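Local coordinates for nucleoporin NUP82 (Chaetomium thermophilum, PDB 5CWW), which probably serves as a structural component of the nuclear pore complex and a docking partner for transport factors, seen here in its N-terminal beta-propeller domain, at residues W66-L69 and A70-K73; P317-P321 and E322-V326; L515-W518 and V519-E523. All blocks are in the same frame, centred on the assembly; numbering follows the deposited sequence.

Interaction 1. Residues W66-L69 and A70-K73; sequences WGDL and AQLK
Asp68 and Leu69 turn the chain from the strand ending at Asp68 straight into the helix that carries Ala70 to Lys73. The first helical bonds run from Leu72 N to Asp68 O (3.1 Å) and from Lys73 N to Leu69 O (3.0 Å). The first is the straighter, with an N-H...O angle of 166°. Asp68 is the N-cap. Its OD1 accepts from Ala70 N at 2.8 Å, which closes an Asx turn. CG stands opposite the backbone N (chi1 -169°), and this swings the carboxylate forward over the first turn to reach that N-H. The same OD1 also takes a hydrogen bond from Thr54 OG1, so two donors fix this buried oxygen. The N-terminal end of the helix is likely to stabilise the negative charge. Gln71 crosses Asp68 at about a right angle. Its amide is turned only 29° from the carboxylate plane, but Gln71 NE2 stays 3.7 Å from Asp68 OD2, long for a hydrogen bond. Leu72 packs back on the strand end. Its CG lies 3.2 Å from Asp68 O, and its CD1 reaches to 4.4 Å from Gly67 CA, beside a residue with no side chain of its own. Of the Lys73 side chain, CB lies near Leu69 O, and the extended chain beyond it leads away. The strand 63-68 lies between strands 55-60 and 106-110 in one propeller blade. Helix 69-77 belongs to the connection from this third strand to the fourth. Trp66 stacks on Phe57, Leu69 touches Ile56 of strand 55-60, and Leu72 reaches Leu21.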
ATOM      1  N   TRP B  66     -19.106  20.175  -2.003  1.00 71.07           N
ATOM      2  CA  TRP B  66     -18.439  20.764  -0.850  1.00 70.72           C
ATOM      3  C   TRP B  66     -19.447  21.405   0.100  1.00 74.16           C
ATOM      4  O   TRP B  66     -20.334  22.137  -0.336  1.00 75.57           O
ATOM      5  CB  TRP B  66     -17.425  21.801  -1.334  1.00 69.43           C
ATOM      6  CG  TRP B  66     -16.642  22.475  -0.260  1.00 67.90           C
ATOM      7  CD1 TRP B  66     -16.270  21.952   0.943  1.00 65.45           C
ATOM      8  CD2 TRP B  66     -16.126  23.809  -0.297  1.00 70.40           C
ATOM      9  NE1 TRP B  66     -15.551  22.879   1.659  1.00 66.35           N
ATOM     10  CE2 TRP B  66     -15.451  24.029   0.920  1.00 69.75           C
ATOM     11  CE3 TRP B  66     -16.171  24.841  -1.241  1.00 74.33           C
ATOM     12  CZ2 TRP B  66     -14.826  25.237   1.218  1.00 73.31           C
ATOM     13  CZ3 TRP B  66     -15.551  26.039  -0.944  1.00 77.33           C
ATOM     14  CH2 TRP B  66     -14.887  26.228   0.276  1.00 76.52           C
ATOM     15  N   GLY B  67     -19.311  21.135   1.395  1.00 74.50           N
ATOM     16  CA  GLY B  67     -20.216  21.709   2.374  1.00 77.70           C
ATOM     17  C   GLY B  67     -19.713  21.682   3.806  1.00 77.32           C
ATOM     18  O   GLY B  67     -18.955  20.794   4.197  1.00 75.39           O
ATOM     19  N   ASP B  68     -20.143  22.672   4.586  1.00 81.71           N
ATOM     20  CA  ASP B  68     -19.835  22.747   6.010  1.00 82.45           C
ATOM     21  C   ASP B  68     -21.030  22.238   6.811  1.00 81.82           C
ATOM     22  O   ASP B  68     -22.124  22.797   6.731  1.00 86.24           O
ATOM     23  CB  ASP B  68     -19.490  24.185   6.413  1.00 85.95           C
ATOM     24  CG  ASP B  68     -18.906  24.284   7.813  1.00 86.85           C
ATOM     25  OD1 ASP B  68     -19.434  23.632   8.739  1.00 86.84           O
ATOM     26  OD2 ASP B  68     -17.912  25.020   7.989  1.00 88.16           O
ATOM     27  N   LEU B  69     -20.814  21.179   7.585  1.00 78.73           N
ATOM     28  CA  LEU B  69     -21.890  20.551   8.346  1.00 77.12           C
ATOM     29  C   LEU B  69     -22.455  21.473   9.421  1.00 78.73           C
ATOM     30  O   LEU B  69     -23.628  21.372   9.774  1.00 80.00           O
ATOM     31  CB  LEU B  69     -21.400  19.253   8.988  1.00 73.95           C
ATOM     32  CG  LEU B  69     -20.931  18.156   8.030  1.00 70.39           C
ATOM     33  CD1 LEU B  69     -20.455  16.943   8.817  1.00 69.54           C
ATOM     34  CD2 LEU B  69     -22.031  17.764   7.053  1.00 70.48           C
ATOM     35  N   ALA B  70     -21.618  22.368   9.940  1.00 79.88           N
ATOM     36  CA  ALA B  70     -22.051  23.306  10.971  1.00 82.88           C
ATOM     37  C   ALA B  70     -23.098  24.268  10.421  1.00 85.89           C
ATOM     38  O   ALA B  70     -24.166  24.438  11.008  1.00 90.05           O
ATOM     39  CB  ALA B  70     -20.861  24.077  11.523  1.00 82.78           C
ATOM     40  N   GLN B  71     -22.784  24.890   9.290  1.00 83.18           N
ATOM     41  CA  GLN B  71     -23.679  25.865   8.676  1.00 85.48           C
ATOM     42  C   GLN B  71     -24.956  25.197   8.167  1.00 82.47           C
ATOM     43  O   GLN B  71     -26.049  25.735   8.328  1.00 81.40           O
ATOM     44  CB  GLN B  71     -22.971  26.595   7.533  1.00 90.47           C
ATOM     45  CG  GLN B  71     -21.663  27.264   7.942  1.00 96.68           C
ATOM     46  CD  GLN B  71     -20.962  27.953   6.784  1.00102.41           C
ATOM     47  OE1 GLN B  71     -21.587  28.307   5.784  1.00106.73           O
ATOM     48  NE2 GLN B  71     -19.653  28.144   6.913  1.00102.46           N
ATOM     49  N   LEU B  72     -24.813  24.025   7.553  1.00 81.93           N
ATOM     50  CA  LEU B  72     -25.965  23.291   7.036  1.00 84.12           C
ATOM     51  C   LEU B  72     -26.902  22.871   8.166  1.00 83.96           C
ATOM     52  O   LEU B  72     -28.118  22.793   7.981  1.00 88.35           O
ATOM     53  CB  LEU B  72     -25.509  22.065   6.248  1.00 82.61           C
ATOM     54  CG  LEU B  72     -24.787  22.361   4.933  1.00 80.78           C
ATOM     55  CD1 LEU B  72     -24.051  21.124   4.440  1.00 79.37           C
ATOM     56  CD2 LEU B  72     -25.767  22.857   3.881  1.00 82.18           C
ATOM     57  N   LYS B  73     -26.332  22.600   9.335  1.00 83.63           N
ATOM     58  CA  LYS B  73     -27.133  22.290  10.512  1.00 83.69           C
ATOM     59  C   LYS B  73     -27.899  23.533  10.951  1.00 83.14           C
ATOM     60  O   LYS B  73     -29.111  23.488  11.161  1.00 84.80           O
ATOM     61  CB  LYS B  73     -26.251  21.778  11.654  1.00 87.00           C
ATOM     62  CG  LYS B  73     -27.024  21.381  12.908  1.00 92.96           C
ATOM     63  CD  LYS B  73     -26.090  21.078  14.069  1.00 94.50           C
ATOM     64  CE  LYS B  73     -26.869  20.795  15.346  1.00 98.48           C
ATOM     65  NZ  LYS B  73     -25.985  20.703  16.541  1.00 98.98           N
TER

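Interaction 2. Residues P317-P321 and E322-V326; sequences PESTP and EERLV
Thr320 grips the first turn of the helix with two acceptors. Its OG1 takes the N-H of Glu323 at 3.0 Å. Its carbonyl O takes the N-H of Arg324 at 3.1 Å, in the carbonyl plane. A weak second bond joins Glu323 N to the same carbonyl. The hydroxyl sits between the backbone N and the carbonyl carbon (chi1 67°), and this turns it onto the helix end. Without OG1, as with an alanine here, the Glu323 N-H would probably keep just the weak carbonyl bond and the helix start would fray. Thr320 is thus the N-cap of helix 321-338, with Pro321 as the first helical residue, a place where proline needs no N-H. Glu323 leans back with its chain extended, and its OE2 comes within 3.8 Å of Thr320 N, too long for the return bond of a capping box. Its negative charge is likely to suit the positive end of the helix dipole. Arg324 bends back at chi3 (-65°) along the outside of the turn. Its NH2 meets Pro321 CB at 3.5 Å, and its CD lies 3.7 Å from Ser319 OG. The edge of the guanidinium is turned to Ser319 O. Ser319 OG is hydrogen-bonded to Ala313 O in helix 298-315 and, sharing the proton, to Asn316 O. Pro321 also touches Arg459, and Glu322 OE1, in one of its two conformers, forms a salt bridge with Lys456 NZ.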
ATOM      1  N   PRO B 317      29.579 -11.865  20.368  1.00119.97           N
ATOM      2  CA  PRO B 317      30.509 -12.611  19.512  1.00114.40           C
ATOM      3  C   PRO B 317      29.786 -13.527  18.529  1.00111.03           C
ATOM      4  O   PRO B 317      30.365 -13.929  17.520  1.00100.38           O
ATOM      5  CB  PRO B 317      31.328 -13.423  20.517  1.00120.40           C
ATOM      6  CG  PRO B 317      30.396 -13.644  21.650  1.00123.79           C
ATOM      7  CD  PRO B 317      29.557 -12.399  21.743  1.00120.49           C
ATOM      8  N   GLU B 318      28.532 -13.848  18.831  1.00112.90           N
ATOM      9  CA  GLU B 318      27.727 -14.714  17.977  1.00116.57           C
ATOM     10  C   GLU B 318      26.981 -13.915  16.908  1.00114.19           C
ATOM     11  O   GLU B 318      26.077 -14.436  16.254  1.00115.06           O
ATOM     12  CB  GLU B 318      26.733 -15.513  18.823  1.00122.30           C
ATOM     13  CG  GLU B 318      27.386 -16.351  19.914  1.00127.72           C
ATOM     14  CD  GLU B 318      26.374 -17.033  20.816  1.00130.39           C
ATOM     15  OE1 GLU B 318      26.796 -17.779  21.725  1.00133.77           O
ATOM     16  OE2 GLU B 318      25.159 -16.825  20.616  1.00128.48           O
ATOM     17  N   SER B 319      27.358 -12.651  16.735  1.00112.12           N
ATOM     18  CA  SER B 319      26.705 -11.789  15.755  1.00103.03           C
ATOM     19  C   SER B 319      27.153 -12.128  14.338  1.00102.32           C
ATOM     20  O   SER B 319      28.345 -12.096  14.025  1.00104.29           O
ATOM     21  CB  SER B 319      26.994 -10.316  16.057  1.00102.18           C
ATOM     22  OG  SER B 319      28.374 -10.026  15.922  1.00104.56           O
ATOM     23  N   THR B 320      26.187 -12.452  13.488  1.00100.83           N
ATOM     24  CA  THR B 320      26.464 -12.811  12.102  1.00103.56           C
ATOM     25  C   THR B 320      26.905 -11.582  11.311  1.00105.62           C
ATOM     26  O   THR B 320      26.554 -10.458  11.671  1.00 98.05           O
ATOM     27  CB  THR B 320      25.228 -13.433  11.427  1.00104.16           C
ATOM     28  OG1 THR B 320      24.201 -12.442  11.294  1.00102.67           O
ATOM     29  CG2 THR B 320      24.697 -14.600  12.244  1.00106.75           C
ATOM     30  N   PRO B 321      27.676 -11.787  10.230  1.00111.30           N
ATOM     31  CA  PRO B 321      28.082 -10.648   9.397  1.00109.71           C
ATOM     32  C   PRO B 321      26.886  -9.968   8.739  1.00104.48           C
ATOM     33  O   PRO B 321      26.983  -8.811   8.332  1.00105.10           O
ATOM     34  CB  PRO B 321      29.006 -11.282   8.349  1.00113.42           C
ATOM     35  CG  PRO B 321      28.630 -12.718   8.318  1.00114.11           C
ATOM     36  CD  PRO B 321      28.200 -13.063   9.712  1.00114.81           C
ATOM     37  N   GLU B 322      25.771 -10.686   8.645  1.00100.93           N
ATOM     38  CA  GLU B 322      24.549 -10.134   8.077  0.50 95.84           C
ATOM     39  C   GLU B 322      23.857  -9.227   9.089  1.00 93.27           C
ATOM     40  O   GLU B 322      23.208  -8.249   8.722  1.00 88.29           O
ATOM     41  CB  GLU B 322      23.602 -11.256   7.643  0.50 95.30           C
ATOM     42  CG  GLU B 322      24.269 -12.380   6.858  0.50 98.54           C
ATOM     43  CD  GLU B 322      24.878 -11.911   5.551  0.50 99.55           C
ATOM     44  OE1 GLU B 322      24.524 -10.808   5.085  0.50 98.79           O
ATOM     45  OE2 GLU B 322      25.713 -12.649   4.985  0.50102.19           O
ATOM     46  N   GLU B 323      24.002  -9.559  10.367  1.00 92.73           N
ATOM     47  CA  GLU B 323      23.400  -8.774  11.435  1.00 90.76           C
ATOM     48  C   GLU B 323      24.200  -7.497  11.672  1.00 82.66           C
ATOM     49  O   GLU B 323      23.641  -6.461  12.034  1.00 80.52           O
ATOM     50  CB  GLU B 323      23.319  -9.601  12.721  1.00 97.92           C
ATOM     51  CG  GLU B 323      22.566  -8.930  13.857  1.00101.98           C
ATOM     52  CD  GLU B 323      22.508  -9.792  15.107  1.00107.28           C
ATOM     53  OE1 GLU B 323      21.770  -9.429  16.048  1.00108.42           O
ATOM     54  OE2 GLU B 323      23.201 -10.830  15.148  1.00110.66           O
ATOM     55  N   ARG B 324      25.512  -7.578  11.467  1.00 79.31           N
ATOM     56  CA  ARG B 324      26.389  -6.425  11.644  1.00 77.92           C
ATOM     57  C   ARG B 324      26.219  -5.426  10.502  1.00 74.22           C
ATOM     58  O   ARG B 324      26.409  -4.223  10.685  1.00 71.92           O
ATOM     59  CB  ARG B 324      27.852  -6.869  11.740  1.00 82.98           C
ATOM     60  CG  ARG B 324      28.174  -7.680  12.989  1.00 89.46           C
ATOM     61  CD  ARG B 324      29.666  -7.966  13.120  1.00 98.29           C
ATOM     62  NE  ARG B 324      30.173  -8.825  12.051  1.00104.90           N
ATOM     63  CZ  ARG B 324      30.822  -8.399  10.967  1.00110.13           C
ATOM     64  NH1 ARG B 324      31.057  -7.108  10.775  1.00111.65           N
ATOM     65  NH2 ARG B 324      31.239  -9.276  10.063  1.00112.76           N
ATOM     66  N   LEU B 325      25.859  -5.929   9.325  1.00 74.24           N
ATOM     67  CA  LEU B 325      25.697  -5.083   8.150  1.00 75.44           C
ATOM     68  C   LEU B 325      24.484  -4.172   8.284  1.00 71.87           C
ATOM     69  O   LEU B 325      24.513  -3.024   7.845  1.00 72.42           O
ATOM     70  CB  LEU B 325      25.569  -5.942   6.889  1.00 76.89           C
ATOM     71  CG  LEU B 325      25.339  -5.191   5.573  1.00 76.89           C
ATOM     72  CD1 LEU B 325      26.459  -4.199   5.302  1.00 78.36           C
ATOM     73  CD2 LEU B 325      25.207  -6.174   4.419  1.00 78.18           C
ATOM     74  N   VAL B 326      23.418  -4.682   8.892  1.00 68.31           N
ATOM     75  CA  VAL B 326      22.217  -3.884   9.099  1.00 64.27           C
ATOM     76  C   VAL B 326      22.533  -2.728  10.038  1.00 64.11           C
ATOM     77  O   VAL B 326      22.114  -1.595   9.804  1.00 61.74           O
ATOM     78  CB  VAL B 326      21.058  -4.724   9.675  1.00 63.39           C
ATOM     79  CG1 VAL B 326      19.812  -3.869   9.864  1.00 61.96           C
ATOM     80  CG2 VAL B 326      20.748  -5.893   8.758  1.00 63.54           C
TER

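Interaction 3. Residues L515-W518 and V519-E523; sequences LTPW and VFRLE
Val519 packs between the loop and the aromatic side chains around it. Its CG1 presses on Trp518 CE3 (3.3 Å) and on Leu515 CB (3.6 Å). Its CG2 stands above the centre of one face of the Phe520 ring, 4.2 Å from the plane. Thr516 runs beside Phe520, and its CG2 touches Phe520 CE2 at 3.3 Å in an oblique approach. On the outer side Arg521 lies alongside Pro517. Pro517 CB sits over one face of the guanidinium, offset toward its rim, while Pro517 CG nears Arg521 NH2 at 3.3 Å. These groups surround the start of helix 518-526, for which Pro517 is the N-cap residue. Its ring offers no side-chain acceptor. Leu515 O takes the Val519 N-H (3.0 Å), and Pro517 O begins the regular helix bonds, with Arg521 N (3.1 Å) and weakly with Phe520 N. Leu515 O also lies in the plane of the Trp518 ring, at its edge. The Thr516-Pro517 peptide is cis, in the turn between strand 509-514 and the helix. With chi1 at 167°, Trp518 CG points opposite the backbone N, which lays the indole against Val519 on the inner side; there it stacks on Phe473 and touches Leu541 of helix 534-543. Thr516 OG1 bonds to Ser514 OG. Leu522 packs on an apolar side chain of another protein chain.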
ATOM      1  N   LEU B 515      -9.025  -1.654  19.867  1.00 55.27           N
ATOM      2  CA  LEU B 515      -8.005  -2.500  20.476  1.00 56.31           C
ATOM      3  C   LEU B 515      -7.686  -2.069  21.904  1.00 58.01           C
ATOM      4  O   LEU B 515      -6.838  -2.670  22.562  1.00 57.67           O
ATOM      5  CB  LEU B 515      -6.731  -2.478  19.630  1.00 55.24           C
ATOM      6  CG  LEU B 515      -6.953  -2.703  18.134  1.00 55.96           C
ATOM      7  CD1 LEU B 515      -5.625  -2.736  17.391  1.00 55.29           C
ATOM      8  CD2 LEU B 515      -7.744  -3.978  17.884  1.00 54.94           C
ATOM      9  N   THR B 516      -8.364  -1.028  22.378  1.00 62.22           N
ATOM     10  CA  THR B 516      -8.246  -0.609  23.770  1.00 67.96           C
ATOM     11  C   THR B 516      -9.342  -1.276  24.592  1.00 72.52           C
ATOM     12  O   THR B 516     -10.401  -1.596  24.058  1.00 72.19           O
ATOM     13  CB  THR B 516      -8.355   0.920  23.924  1.00 70.68           C
ATOM     14  OG1 THR B 516      -9.666   1.351  23.538  1.00 73.68           O
ATOM     15  CG2 THR B 516      -7.314   1.625  23.068  1.00 69.03           C
ATOM     16  N   PRO B 517      -9.098  -1.488  25.898  1.00 80.20           N
ATOM     17  CA  PRO B 517      -7.869  -1.158  26.628  1.00 81.58           C
ATOM     18  C   PRO B 517      -6.789  -2.232  26.512  1.00 76.00           C
ATOM     19  O   PRO B 517      -5.759  -2.129  27.179  1.00 78.11           O
ATOM     20  CB  PRO B 517      -8.353  -1.032  28.073  1.00 85.61           C
ATOM     21  CG  PRO B 517      -9.482  -1.986  28.159  1.00 87.11           C
ATOM     22  CD  PRO B 517     -10.159  -1.954  26.810  1.00 85.13           C
ATOM     23  N   TRP B 518      -7.018  -3.244  25.680  1.00 66.22           N
ATOM     24  CA  TRP B 518      -6.107  -4.382  25.603  1.00 69.62           C
ATOM     25  C   TRP B 518      -4.674  -3.986  25.254  1.00 57.26           C
ATOM     26  O   TRP B 518      -3.726  -4.565  25.787  1.00 55.30           O
ATOM     27  CB  TRP B 518      -6.610  -5.399  24.579  1.00 78.25           C
ATOM     28  CG  TRP B 518      -5.571  -6.411  24.238  1.00 95.50           C
ATOM     29  CD1 TRP B 518      -5.275  -7.550  24.925  1.00103.37           C
ATOM     30  CD2 TRP B 518      -4.670  -6.366  23.125  1.00104.18           C
ATOM     31  NE1 TRP B 518      -4.245  -8.219  24.307  1.00106.93           N
ATOM     32  CE2 TRP B 518      -3.855  -7.511  23.202  1.00108.17           C
ATOM     33  CE3 TRP B 518      -4.474  -5.468  22.073  1.00107.77           C
ATOM     34  CZ2 TRP B 518      -2.863  -7.784  22.262  1.00111.12           C
ATOM     35  CZ3 TRP B 518      -3.490  -5.741  21.142  1.00109.58           C
ATOM     36  CH2 TRP B 518      -2.697  -6.888  21.242  1.00110.97           C
ATOM     37  N   VAL B 519      -4.509  -3.013  24.362  1.00 57.15           N
ATOM     38  CA  VAL B 519      -3.173  -2.579  23.962  1.00 56.74           C
ATOM     39  C   VAL B 519      -2.468  -1.878  25.119  1.00 56.28           C
ATOM     40  O   VAL B 519      -1.247  -1.953  25.253  1.00 55.19           O
ATOM     41  CB  VAL B 519      -3.204  -1.627  22.738  1.00 53.23           C
ATOM     42  CG1 VAL B 519      -3.637  -2.374  21.493  1.00 52.07           C
ATOM     43  CG2 VAL B 519      -4.104  -0.423  22.995  1.00 54.09           C
ATOM     44  N   PHE B 520      -3.247  -1.202  25.957  1.00 58.18           N
ATOM     45  CA  PHE B 520      -2.707  -0.524  27.129  1.00 59.19           C
ATOM     46  C   PHE B 520      -2.258  -1.525  28.196  1.00 58.58           C
ATOM     47  O   PHE B 520      -1.276  -1.286  28.897  1.00 60.28           O
ATOM     48  CB  PHE B 520      -3.746   0.438  27.714  1.00 65.13           C
ATOM     49  CG  PHE B 520      -4.125   1.562  26.787  1.00 67.93           C
ATOM     50  CD1 PHE B 520      -3.156   2.281  26.106  1.00 69.11           C
ATOM     51  CD2 PHE B 520      -5.455   1.896  26.594  1.00 68.90           C
ATOM     52  CE1 PHE B 520      -3.508   3.315  25.254  1.00 70.21           C
ATOM     53  CE2 PHE B 520      -5.812   2.928  25.744  1.00 70.60           C
ATOM     54  CZ  PHE B 520      -4.837   3.638  25.074  1.00 70.82           C
ATOM     55  N   ARG B 521      -2.975  -2.637  28.320  1.00 58.34           N
ATOM     56  CA  ARG B 521      -2.607  -3.664  29.291  1.00 60.13           C
ATOM     57  C   ARG B 521      -1.306  -4.350  28.885  1.00 55.54           C
ATOM     58  O   ARG B 521      -0.492  -4.706  29.736  1.00 52.90           O
ATOM     59  CB  ARG B 521      -3.718  -4.706  29.445  1.00 67.34           C
ATOM     60  CG  ARG B 521      -5.036  -4.154  29.965  1.00 78.36           C
ATOM     61  CD  ARG B 521      -5.980  -5.279  30.361  1.00 88.51           C
ATOM     62  NE  ARG B 521      -7.384  -4.913  30.187  1.00 98.13           N
ATOM     63  CZ  ARG B 521      -8.088  -4.191  31.055  1.00107.97           C
ATOM     64  NH1 ARG B 521      -7.527  -3.743  32.170  1.00112.62           N
ATOM     65  NH2 ARG B 521      -9.360  -3.914  30.804  1.00110.98           N
ATOM     66  N   LEU B 522      -1.112  -4.536  27.583  1.00 52.67           N
ATOM     67  CA  LEU B 522       0.115  -5.149  27.094  1.00 51.15           C
ATOM     68  C   LEU B 522       1.292  -4.213  27.338  1.00 53.27           C
ATOM     69  O   LEU B 522       2.350  -4.642  27.797  1.00 52.94           O
ATOM     70  CB  LEU B 522       0.008  -5.495  25.607  1.00 49.02           C
ATOM     71  CG  LEU B 522       1.282  -6.069  24.972  1.00 48.01           C
ATOM     72  CD1 LEU B 522       1.810  -7.271  25.756  1.00 48.41           C
ATOM     73  CD2 LEU B 522       1.043  -6.447  23.513  1.00 47.85           C
ATOM     74  N   GLU B 523       1.102  -2.933  27.030  1.00 55.37           N
ATOM     75  CA  GLU B 523       2.164  -1.946  27.198  1.00 56.92           C
ATOM     76  C   GLU B 523       2.581  -1.819  28.662  1.00 57.75           C
ATOM     77  O   GLU B 523       3.765  -1.667  28.964  1.00 57.21           O
ATOM     78  CB  GLU B 523       1.721  -0.582  26.660  1.00 58.62           C
ATOM     79  CG  GLU B 523       2.757   0.528  26.845  1.00 59.92           C
ATOM     80  CD  GLU B 523       4.052   0.264  26.095  1.00 59.03           C
ATOM     81  OE1 GLU B 523       4.048  -0.576  25.171  1.00 58.55           O
ATOM     82  OE2 GLU B 523       5.078   0.890  26.435  1.00 57.42           O
TER

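How the interactions relate
All three contacts mark the N-terminal start of a helix, each in the connection between the third and fourth strands of its own antiparallel sheet. Interaction 1 follows its strand directly, and interaction 3 comes a short loop after one; both are partly buried. Interaction 2 opens the second helix between strands 281-284 and 369-370 and lies at the surface. The capping chemistry differs: a carboxylate in interaction 1, a threonine hydroxyl in interaction 2, and in interaction 3 no side-chain cap but the Leu515 carbonyl and apolar packing. None touches another. Interactions 1 and 2 lie on opposite sides of the chain's centre, with centres about 59 Å apart. Of the three, interaction 3 alone meets another protein chain.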